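Local coordinates for tail spike protein (Acinetobacter phage vB_AbaP_AS12, PDB 6EU4) that forms a trimeric tailspike of an Acinetobacter phage and probably recognises and cleaves the capsular polysaccharide of the bacterial host, at residues A[97-102]-A[122-127]; A[112-117]-A[130-135]; A[172-177]-A[198-203]. One frame throughout, in Å; residues are numbered along the deposited sequence. Where two conformers were deposited one is given.

Interaction 1 of 3, residues A[97-102]-A[122-127]; sequences KLNTPS and NGLYHT
Near the N-terminal end of the parallel beta-helix, N99 and L124 tie the loop 97-102 to strand 124-127, one of the first strands of the coil. The two residues bond reciprocally. N99 N donates to L124 O at 2.9 Å, lying in the carbonyl plane, and L124 N returns a nearly straight bond (170°) to the side-chain oxygen N99 OD1. The side-chain carbonyl of N99 thus takes the place of a backbone one. With phi and psi both positive, N99 adopts a left-handed backbone conformation, and its CG, anti to the carbonyl carbon (chi1 -48°), folds back beside its own N to reach the strand.

On one flank L98 and Y125 run side by side in the same direction, and the methyl L98 CD2 rests 3.5 Å from Y125 CE1. The phenol is held in turn: Y125 OH accepts from N122 N and is also hydrogen-bonded to E92, which fixes the ring against the leucine. G123 leaves room for L98 CD2 beside its backbone.

On the other flank P101 sets its CA over one face of the H126 ring. P101 CA stands 3.5 Å from the centroid of that ring, almost exactly on its normal, a CH-pi contact, with P101 CB and CG touching further round the ring. The in-plane edge of the same ring meets a water, 2.8 Å from H126 ND1; this water accepts from T100 N and also sits close to L124 O, so it bridges T100 of the loop to H126 and L124 of the strand. T100 OG1 bonds back to L98 O within the loop. A second water links the other end, accepting from N99 ND2 at 3.0 Å and donating to N122 O at 2.8 Å.

Interaction 2 of 3, residues A[112-117]-A[130-135]; sequences VLISGC and PVYYNS
L113, in the last turn of helix 106-113, lays its side chain against the V131 side chain and the Y132 carbonyl of strand 131-133. Its methyl CD1 comes within 3.5 Å of Y132 O and 3.9 Å of V131 CG2, the leucine and valine side chains crossing at about a right angle.

I114, the first residue to leave helical geometry, extends the contact toward solvent. Its CG1 branch occupies the crowded position between backbone N and carbonyl carbon (chi1 62°), which leaves CG2 to approach Y132 CE1 at 3.7 Å and N134 OD1 at the same distance. Y132 starts out pointing away from the helix, yet its ring swings back far enough for this methyl, and N134 OD1 lies in the ring plane at its edge, the amide being held by N134 ND2, which bonds I180 O.

No direct hydrogen bond joins the segments. One water spans them instead, donating to L113 O and accepting from N134 N, each at 2.8 Å.

Beyond the helix S115 O is hydrogen-bonded to K53 of the third subunit. Helix 106-113 caps the first coils of the beta-helix here: Q110 bonds Y132 N, and L113 also packs on M177 of strand 175-179, the parallel neighbour of strand 131-133.

Interaction 3 of 3, residues A[172-177]-A[198-203]; sequences DVDAIM and LQYDSA
D174 OD1 is gripped by two groups: Y200 OH donates to it at 2.8 Å, and K151 adds a salt bridge. The ring comes edge-on to the carboxylate, the planes 89° apart with D174 OD1 in the plane of the ring, and its hydroxyl meets OD1 from well above the carboxylate plane. D174 reaches this place with its CG anti to the backbone N (chi1 179°), while N154 holds the other oxygen, OD2. Together they hold the carboxylate in place, and K151 probably offsets its charge.

Next to this bond I176 fills the space between the two segments and has more of its surface buried by the contact than any other residue. I176 CG1 lies over a face of the Y200 ring, 3.9 Å from its centroid, and CD1 runs on past the ring to the strand backbone, 3.3 Å from Q199 C.

The two segments belong to different faces of the parallel beta-helix. The chain turns a corner at I176 and M177, strand 196-200 stacks between strands 148-151 and 219-229, and side chains from the corner reach across the interior to strand 196-200. There I176 CG2 slides past L198 CD2 at 4.0 Å, and F149 and T226 touch L198 from the coils on its two sides. The extended chain of selenomethionine M177 crosses L198 at about a right angle, with its SE atom 4.0 Å from L198 CD2.

Overall arrangement
The three contacts cluster at the N-terminal end of the beta-helix, their centres 14 to 18 Å apart. Interactions 1 and 2 interleave along the chain: helix 106-113 leads out of the loop of the first into the second, and strands 124-127 and 131-133 follow one another. Interaction 3 comes later in sequence; its strand 175-179 is the parallel neighbour of 131-133, while strand 196-200 is separated from 124-127 by strand 148-151. It touches interaction 2 directly, V131 N probably bonding I176 O. Its nearest atoms stay about 5 Å from interaction 1. Helix 106-113 thus packs against the first strands, loop 97-102 lies on the surface beside strand 124-127, and interaction 3 is buried in the interior.

Interaction 1 of 3, residues A[97-102]-A[122-127]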
loop_
_atom_site.group_PDB
_atom_site.type_symbol
_atom_site.label_atom_id
_atom_site.label_comp_id
_atom_site.label_asym_id
_atom_site.label_seq_id
_atom_site.Cartn_x
_atom_site.Cartn_y
_atom_site.Cartn_z
ATOM N N LYS A 97 3.088 -32.371 -31.130
ATOM C CA LYS A 97 1.812 -32.252 -31.831
ATOM C C LYS A 97 0.858 -31.403 -31.006
ATOM O O LYS A 97 0.864 -31.450 -29.772
ATOM C CB LYS A 97 1.192 -33.631 -32.124
ATOM C CG LYS A 97 2.012 -34.445 -33.118
ATOM C CD LYS A 97 1.271 -35.683 -33.614
ATOM C CE LYS A 97 2.183 -36.559 -34.454
ATOM N NZ LYS A 97 1.458 -37.741 -34.991
ATOM N N LEU A 98 0.047 -30.611 -31.702
ATOM C CA LEU A 98 -0.944 -29.754 -31.075
ATOM C C LEU A 98 -2.275 -30.461 -30.903
ATOM O O LEU A 98 -2.778 -31.089 -31.838
ATOM C CB LEU A 98 -1.170 -28.513 -31.933
ATOM C CG LEU A 98 -0.021 -27.525 -32.038
ATOM C CD1 LEU A 98 -0.257 -26.611 -33.216
ATOM C CD2 LEU A 98 0.058 -26.731 -30.771
ATOM N N ASN A 99 -2.865 -30.297 -29.721
ATOM C CA ASN A 99 -4.248 -30.703 -29.447
ATOM C C ASN A 99 -4.497 -32.151 -29.883
ATOM O O ASN A 99 -5.491 -32.476 -30.539
ATOM C CB ASN A 99 -5.227 -29.743 -30.128
ATOM C CG ASN A 99 -4.872 -28.276 -29.876
ATOM O OD1 ASN A 99 -4.641 -27.873 -28.743
ATOM N ND2 ASN A 99 -4.807 -27.484 -30.945
ATOM N N THR A 100 -3.571 -33.033 -29.500
ATOM C CA THR A 100 -3.572 -34.439 -29.921
ATOM C C THR A 100 -3.324 -35.261 -28.664
ATOM O O THR A 100 -2.172 -35.589 -28.335
ATOM C CB THR A 100 -2.521 -34.701 -30.995
ATOM O OG1 THR A 100 -2.744 -33.828 -32.109
ATOM C CG2 THR A 100 -2.570 -36.172 -31.485
ATOM N N PRO A 101 -4.379 -35.582 -27.915
ATOM C CA PRO A 101 -4.187 -36.184 -26.584
ATOM C C PRO A 101 -3.485 -37.523 -26.597
ATOM O O PRO A 101 -2.925 -37.913 -25.568
ATOM C CB PRO A 101 -5.622 -36.316 -26.055
ATOM C CG PRO A 101 -6.356 -35.200 -26.739
ATOM C CD PRO A 101 -5.769 -35.134 -28.116
ATOM N N SER A 102 -3.504 -38.246 -27.707
ATOM C CA SER A 102 -2.859 -39.551 -27.757
ATOM C C SER A 102 -1.369 -39.456 -28.029
ATOM O O SER A 102 -0.685 -40.485 -28.026
ATOM C CB SER A 102 -3.517 -40.421 -28.824
ATOM O OG SER A 102 -3.370 -39.826 -30.107
ATOM N N ASN A 122 1.441 -22.839 -28.775
ATOM C CA ASN A 122 0.399 -22.534 -29.749
ATOM C C ASN A 122 -0.834 -23.416 -29.618
ATOM O O ASN A 122 -1.693 -23.409 -30.507
ATOM C CB ASN A 122 0.989 -22.658 -31.142
ATOM C CG ASN A 122 2.231 -21.834 -31.290
ATOM O OD1 ASN A 122 2.277 -20.688 -30.826
ATOM N ND2 ASN A 122 3.257 -22.409 -31.903
ATOM N N GLY A 123 -0.938 -24.164 -28.535
ATOM C CA GLY A 123 -2.078 -25.020 -28.295
ATOM C C GLY A 123 -1.765 -25.854 -27.074
ATOM O O GLY A 123 -0.876 -25.505 -26.300
ATOM N N LEU A 124 -2.494 -26.953 -26.914
ATOM C CA LEU A 124 -2.278 -27.855 -25.792
ATOM C C LEU A 124 -1.357 -28.987 -26.221
ATOM O O LEU A 124 -1.567 -29.624 -27.267
ATOM C CB LEU A 124 -3.585 -28.426 -25.272
ATOM C CG LEU A 124 -4.550 -27.368 -24.746
ATOM C CD1 LEU A 124 -5.921 -28.005 -24.475
ATOM C CD2 LEU A 124 -3.971 -26.662 -23.513
ATOM N N TYR A 125 -0.347 -29.228 -25.409
ATOM C CA TYR A 125 0.593 -30.315 -25.618
ATOM C C TYR A 125 0.454 -31.279 -24.450
ATOM O O TYR A 125 0.385 -30.847 -23.296
ATOM C CB TYR A 125 2.014 -29.795 -25.692
ATOM C CG TYR A 125 2.222 -28.655 -26.654
ATOM C CD1 TYR A 125 2.529 -28.883 -27.990
ATOM C CD2 TYR A 125 2.112 -27.344 -26.221
ATOM C CE1 TYR A 125 2.736 -27.820 -28.873
ATOM C CE2 TYR A 125 2.321 -26.275 -27.087
ATOM C CZ TYR A 125 2.629 -26.510 -28.395
ATOM O OH TYR A 125 2.818 -25.437 -29.235
ATOM N N HIS A 126 0.406 -32.578 -24.745
ATOM C CA HIS A 126 0.260 -33.603 -23.716
ATOM C C HIS A 126 1.612 -34.229 -23.401
ATOM O O HIS A 126 2.433 -34.441 -24.293
ATOM C CB HIS A 126 -0.737 -34.676 -24.162
ATOM C CG HIS A 126 -2.134 -34.163 -24.221
ATOM N ND1 HIS A 126 -2.558 -33.284 -25.197
ATOM C CD2 HIS A 126 -3.192 -34.365 -23.403
ATOM C CE1 HIS A 126 -3.826 -32.982 -24.981
ATOM N NE2 HIS A 126 -4.235 -33.626 -23.900
ATOM N N THR A 127 1.848 -34.493 -22.117
ATOM C CA THR A 127 3.149 -34.952 -21.651
ATOM C C THR A 127 2.986 -36.107 -20.680
ATOM O O THR A 127 2.076 -36.108 -19.850
ATOM C CB THR A 127 3.897 -33.833 -20.946
ATOM O OG1 THR A 127 3.072 -33.329 -19.881
ATOM C CG2 THR A 127 4.237 -32.731 -21.930
HETATM O O HOH W 1 0.916 -33.755 -27.479
HETATM O O HOH W 2 -1.499 -32.393 -27.663
HETATM O O HOH W 3 -4.166 -24.543 -30.971
#

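Interaction 2 of 3, residues A[112-117]-A[130-135]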
loop_
_atom_site.group_PDB
_atom_site.type_symbol
_atom_site.label_atom_id
_atom_site.label_comp_id
_atom_site.label_asym_id
_atom_site.label_seq_id
_atom_site.Cartn_x
_atom_site.Cartn_y
_atom_site.Cartn_z
ATOM N N VAL A 112 12.941 -27.943 -26.825
ATOM C CA VAL A 112 12.879 -26.509 -27.110
ATOM C C VAL A 112 13.080 -25.702 -25.830
ATOM O O VAL A 112 13.633 -24.600 -25.879
ATOM C CB VAL A 112 11.580 -26.091 -27.834
ATOM C CG1 VAL A 112 11.448 -26.821 -29.175
ATOM C CG2 VAL A 112 10.358 -26.292 -26.980
ATOM N N LEU A 113 12.688 -26.238 -24.671
ATOM C CA LEU A 113 12.861 -25.492 -23.426
ATOM C C LEU A 113 14.325 -25.264 -23.070
ATOM O O LEU A 113 14.634 -24.302 -22.354
ATOM C CB LEU A 113 12.166 -26.209 -22.267
ATOM C CG LEU A 113 10.644 -26.229 -22.343
ATOM C CD1 LEU A 113 10.061 -26.876 -21.103
ATOM C CD2 LEU A 113 10.069 -24.830 -22.533
ATOM N N ILE A 114 15.231 -26.111 -23.537
ATOM C CA ILE A 114 16.652 -25.932 -23.236
ATOM C C ILE A 114 17.447 -25.516 -24.472
ATOM O O ILE A 114 18.670 -25.601 -24.470
ATOM C CB ILE A 114 17.252 -27.187 -22.585
ATOM C CG1 ILE A 114 17.165 -28.390 -23.531
ATOM C CG2 ILE A 114 16.546 -27.444 -21.284
ATOM C CD1 ILE A 114 17.936 -29.617 -23.034
ATOM N N SER A 115 16.770 -25.044 -25.519
ATOM C CA SER A 115 17.423 -24.685 -26.778
ATOM C C SER A 115 18.070 -23.303 -26.747
ATOM O O SER A 115 18.878 -22.987 -27.628
ATOM C CB SER A 115 16.403 -24.683 -27.914
ATOM O OG SER A 115 15.464 -23.641 -27.696
ATOM N N GLY A 116 17.695 -22.462 -25.798
ATOM C CA GLY A 116 18.100 -21.073 -25.832
ATOM C C GLY A 116 17.217 -20.178 -26.673
ATOM O O GLY A 116 17.436 -18.955 -26.690
ATOM N N CYS A 117 16.232 -20.737 -27.379
ATOM C CA CYS A 117 15.272 -19.924 -28.114
ATOM C C CYS A 117 14.163 -19.440 -27.187
ATOM O O CYS A 117 13.860 -20.055 -26.164
ATOM C CB CYS A 117 14.642 -20.721 -29.258
ATOM S SG CYS A 117 15.837 -21.524 -30.353
ATOM N N PRO A 130 7.299 -34.844 -16.389
ATOM C CA PRO A 130 7.481 -33.399 -16.219
ATOM C C PRO A 130 8.441 -32.871 -17.275
ATOM O O PRO A 130 9.285 -33.603 -17.802
ATOM C CB PRO A 130 8.081 -33.271 -14.807
ATOM C CG PRO A 130 7.877 -34.631 -14.164
ATOM C CD PRO A 130 7.927 -35.597 -15.289
ATOM N N VAL A 131 8.333 -31.570 -17.552
ATOM C CA VAL A 131 9.301 -30.865 -18.384
ATOM C C VAL A 131 9.935 -29.788 -17.525
ATOM O O VAL A 131 9.271 -29.212 -16.657
ATOM C CB VAL A 131 8.669 -30.274 -19.658
ATOM C CG1 VAL A 131 8.136 -31.425 -20.542
ATOM C CG2 VAL A 131 7.542 -29.279 -19.343
ATOM N N TYR A 132 11.226 -29.564 -17.726
ATOM C CA TYR A 132 11.958 -28.631 -16.892
ATOM C C TYR A 132 12.516 -27.480 -17.717
ATOM O O TYR A 132 12.698 -27.569 -18.934
ATOM C CB TYR A 132 13.085 -29.351 -16.129
ATOM C CG TYR A 132 14.226 -29.843 -16.995
ATOM C CD1 TYR A 132 15.275 -28.999 -17.352
ATOM C CD2 TYR A 132 14.248 -31.150 -17.462
ATOM C CE1 TYR A 132 16.317 -29.456 -18.155
ATOM C CE2 TYR A 132 15.285 -31.606 -18.258
ATOM C CZ TYR A 132 16.310 -30.752 -18.589
ATOM O OH TYR A 132 17.331 -31.191 -19.386
ATOM N N TYR A 133 12.766 -26.378 -17.023
ATOM C CA TYR A 133 13.472 -25.254 -17.596
ATOM C C TYR A 133 14.563 -24.838 -16.623
ATOM O O TYR A 133 14.482 -25.122 -15.426
ATOM C CB TYR A 133 12.509 -24.096 -17.893
ATOM C CG TYR A 133 11.768 -23.537 -16.680
ATOM C CD1 TYR A 133 10.643 -24.171 -16.164
ATOM C CD2 TYR A 133 12.177 -22.349 -16.073
ATOM C CE1 TYR A 133 9.969 -23.654 -15.068
ATOM C CE2 TYR A 133 11.496 -21.830 -14.969
ATOM C CZ TYR A 133 10.401 -22.487 -14.471
ATOM O OH TYR A 133 9.720 -21.975 -13.383
ATOM N N ASN A 134 15.592 -24.155 -17.151
ATOM C CA ASN A 134 16.730 -23.749 -16.344
ATOM C C ASN A 134 16.690 -22.252 -16.161
ATOM O O ASN A 134 15.946 -21.754 -15.294
ATOM C CB ASN A 134 18.048 -24.228 -16.981
ATOM C CG ASN A 134 18.103 -25.734 -17.185
ATOM O OD1 ASN A 134 18.412 -26.202 -18.285
ATOM N ND2 ASN A 134 17.834 -26.500 -16.129
ATOM N N SER A 135 17.478 -21.475 -16.899
ATOM C CA SER A 135 17.584 -20.040 -16.696
ATOM C C SER A 135 17.535 -19.330 -18.039
ATOM O O SER A 135 17.747 -19.932 -19.094
ATOM C CB SER A 135 18.879 -19.706 -15.942
ATOM O OG SER A 135 18.768 -20.186 -14.610
HETATM O O HOH W 4 15.662 -23.501 -19.907
#

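Interaction 3 of 3, residues A[172-177]-A[198-203]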
loop_
_atom_site.group_PDB
_atom_site.type_symbol
_atom_site.label_atom_id
_atom_site.label_comp_id
_atom_site.label_asym_id
_atom_site.label_seq_id
_atom_site.Cartn_x
_atom_site.Cartn_y
_atom_site.Cartn_z
ATOM N N ASP A 172 13.100 -35.190 -8.794
ATOM C CA ASP A 172 12.320 -36.284 -9.377
ATOM C C ASP A 172 10.990 -36.440 -8.629
ATOM O O ASP A 172 10.708 -37.457 -7.983
ATOM C CB ASP A 172 13.124 -37.579 -9.351
ATOM C CG ASP A 172 14.402 -37.515 -10.216
ATOM O OD1 ASP A 172 14.592 -36.535 -10.973
ATOM O OD2 ASP A 172 15.216 -38.469 -10.149
ATOM N N VAL A 173 10.179 -35.397 -8.729
ATOM C CA VAL A 173 8.859 -35.337 -8.115
ATOM C C VAL A 173 7.797 -35.410 -9.201
ATOM O O VAL A 173 8.057 -35.183 -10.387
ATOM C CB VAL A 173 8.669 -34.053 -7.276
ATOM C CG1 VAL A 173 9.744 -33.939 -6.218
ATOM C CG2 VAL A 173 8.694 -32.828 -8.141
ATOM N N ASP A 174 6.572 -35.727 -8.778
ATOM C CA ASP A 174 5.422 -35.721 -9.683
ATOM C C ASP A 174 4.940 -34.279 -9.822
ATOM O O ASP A 174 4.243 -33.762 -8.947
ATOM C CB ASP A 174 4.305 -36.616 -9.161
ATOM C CG ASP A 174 3.089 -36.615 -10.083
ATOM O OD1 ASP A 174 3.225 -36.158 -11.239
ATOM O OD2 ASP A 174 2.012 -37.072 -9.655
ATOM N N ALA A 175 5.335 -33.640 -10.921
ATOM C CA ALA A 175 5.011 -32.259 -11.232
ATOM C C ALA A 175 4.799 -32.145 -12.734
ATOM O O ALA A 175 5.162 -33.047 -13.491
ATOM C CB ALA A 175 6.123 -31.309 -10.791
ATOM N N ILE A 176 4.176 -31.050 -13.165
ATOM C CA ILE A 176 3.990 -30.807 -14.596
ATOM C C ILE A 176 5.195 -30.107 -15.183
ATOM O O ILE A 176 5.725 -30.514 -16.225
ATOM C CB ILE A 176 2.699 -29.999 -14.857
ATOM C CG1 ILE A 176 1.506 -30.697 -14.206
ATOM C CG2 ILE A 176 2.478 -29.841 -16.352
ATOM C CD1 ILE A 176 0.230 -29.881 -14.256
HETATM N N MSE A 177 5.635 -29.056 -14.507
HETATM C CA MSE A 177 6.806 -28.288 -14.903
HETATM C C MSE A 177 7.721 -28.101 -13.684
HETATM O O MSE A 177 7.242 -27.947 -12.556
HETATM C CB MSE A 177 6.369 -26.930 -15.501
HETATM C CG MSE A 177 7.393 -26.234 -16.298
HETATM SE SE MSE A 177 6.527 -24.689 -17.190
HETATM C CE MSE A 177 7.772 -24.588 -18.618
ATOM N N LEU A 198 -0.967 -25.132 -16.925
ATOM C CA LEU A 198 -0.341 -26.393 -16.531
ATOM C C LEU A 198 -1.420 -27.190 -15.818
ATOM O O LEU A 198 -1.895 -26.764 -14.758
ATOM C CB LEU A 198 0.840 -26.163 -15.578
ATOM C CG LEU A 198 1.973 -25.272 -16.074
ATOM C CD1 LEU A 198 2.937 -24.952 -14.937
ATOM C CD2 LEU A 198 2.689 -25.965 -17.198
ATOM N N GLN A 199 -1.830 -28.318 -16.385
ATOM C CA GLN A 199 -2.898 -29.103 -15.779
ATOM C C GLN A 199 -2.588 -30.588 -15.847
ATOM O O GLN A 199 -1.977 -31.065 -16.804
ATOM C CB GLN A 199 -4.247 -28.854 -16.483
ATOM C CG GLN A 199 -4.649 -27.396 -16.511
ATOM C CD GLN A 199 -6.031 -27.181 -17.095
ATOM O OE1 GLN A 199 -6.864 -28.102 -17.123
ATOM N NE2 GLN A 199 -6.284 -25.965 -17.575
ATOM N N TYR A 200 -3.069 -31.326 -14.845
ATOM C CA TYR A 200 -3.178 -32.771 -14.986
ATOM C C TYR A 200 -4.459 -33.126 -15.728
ATOM O O TYR A 200 -5.449 -32.398 -15.669
ATOM C CB TYR A 200 -3.186 -33.473 -13.630
ATOM C CG TYR A 200 -1.823 -33.525 -13.002
ATOM C CD1 TYR A 200 -1.359 -32.471 -12.244
ATOM C CD2 TYR A 200 -0.991 -34.614 -13.199
ATOM C CE1 TYR A 200 -0.083 -32.497 -11.678
ATOM C CE2 TYR A 200 0.278 -34.658 -12.636
ATOM C CZ TYR A 200 0.722 -33.588 -11.880
ATOM O OH TYR A 200 1.986 -33.628 -11.332
ATOM N N ASP A 201 -4.407 -34.239 -16.457
ATOM C CA ASP A 201 -5.603 -34.918 -16.948
ATOM C C ASP A 201 -6.572 -35.134 -15.788
ATOM O O ASP A 201 -6.238 -35.799 -14.809
ATOM C CB ASP A 201 -5.172 -36.244 -17.580
ATOM C CG ASP A 201 -6.327 -37.041 -18.201
ATOM O OD1 ASP A 201 -7.515 -36.713 -17.990
ATOM O OD2 ASP A 201 -6.002 -38.015 -18.923
ATOM N N SER A 202 -7.763 -34.523 -15.870
ATOM C CA SER A 202 -8.689 -34.557 -14.739
ATOM C C SER A 202 -9.102 -35.975 -14.381
ATOM O O SER A 202 -9.557 -36.205 -13.257
ATOM C CB SER A 202 -9.947 -33.723 -15.036
ATOM O OG SER A 202 -10.691 -34.328 -16.087
ATOM N N ALA A 203 -8.938 -36.924 -15.296
ATOM C CA ALA A 203 -9.300 -38.312 -15.036
ATOM C C ALA A 203 -8.310 -39.030 -14.126
ATOM O O ALA A 203 -8.653 -40.079 -13.575
ATOM C CB ALA A 203 -9.415 -39.082 -16.356
#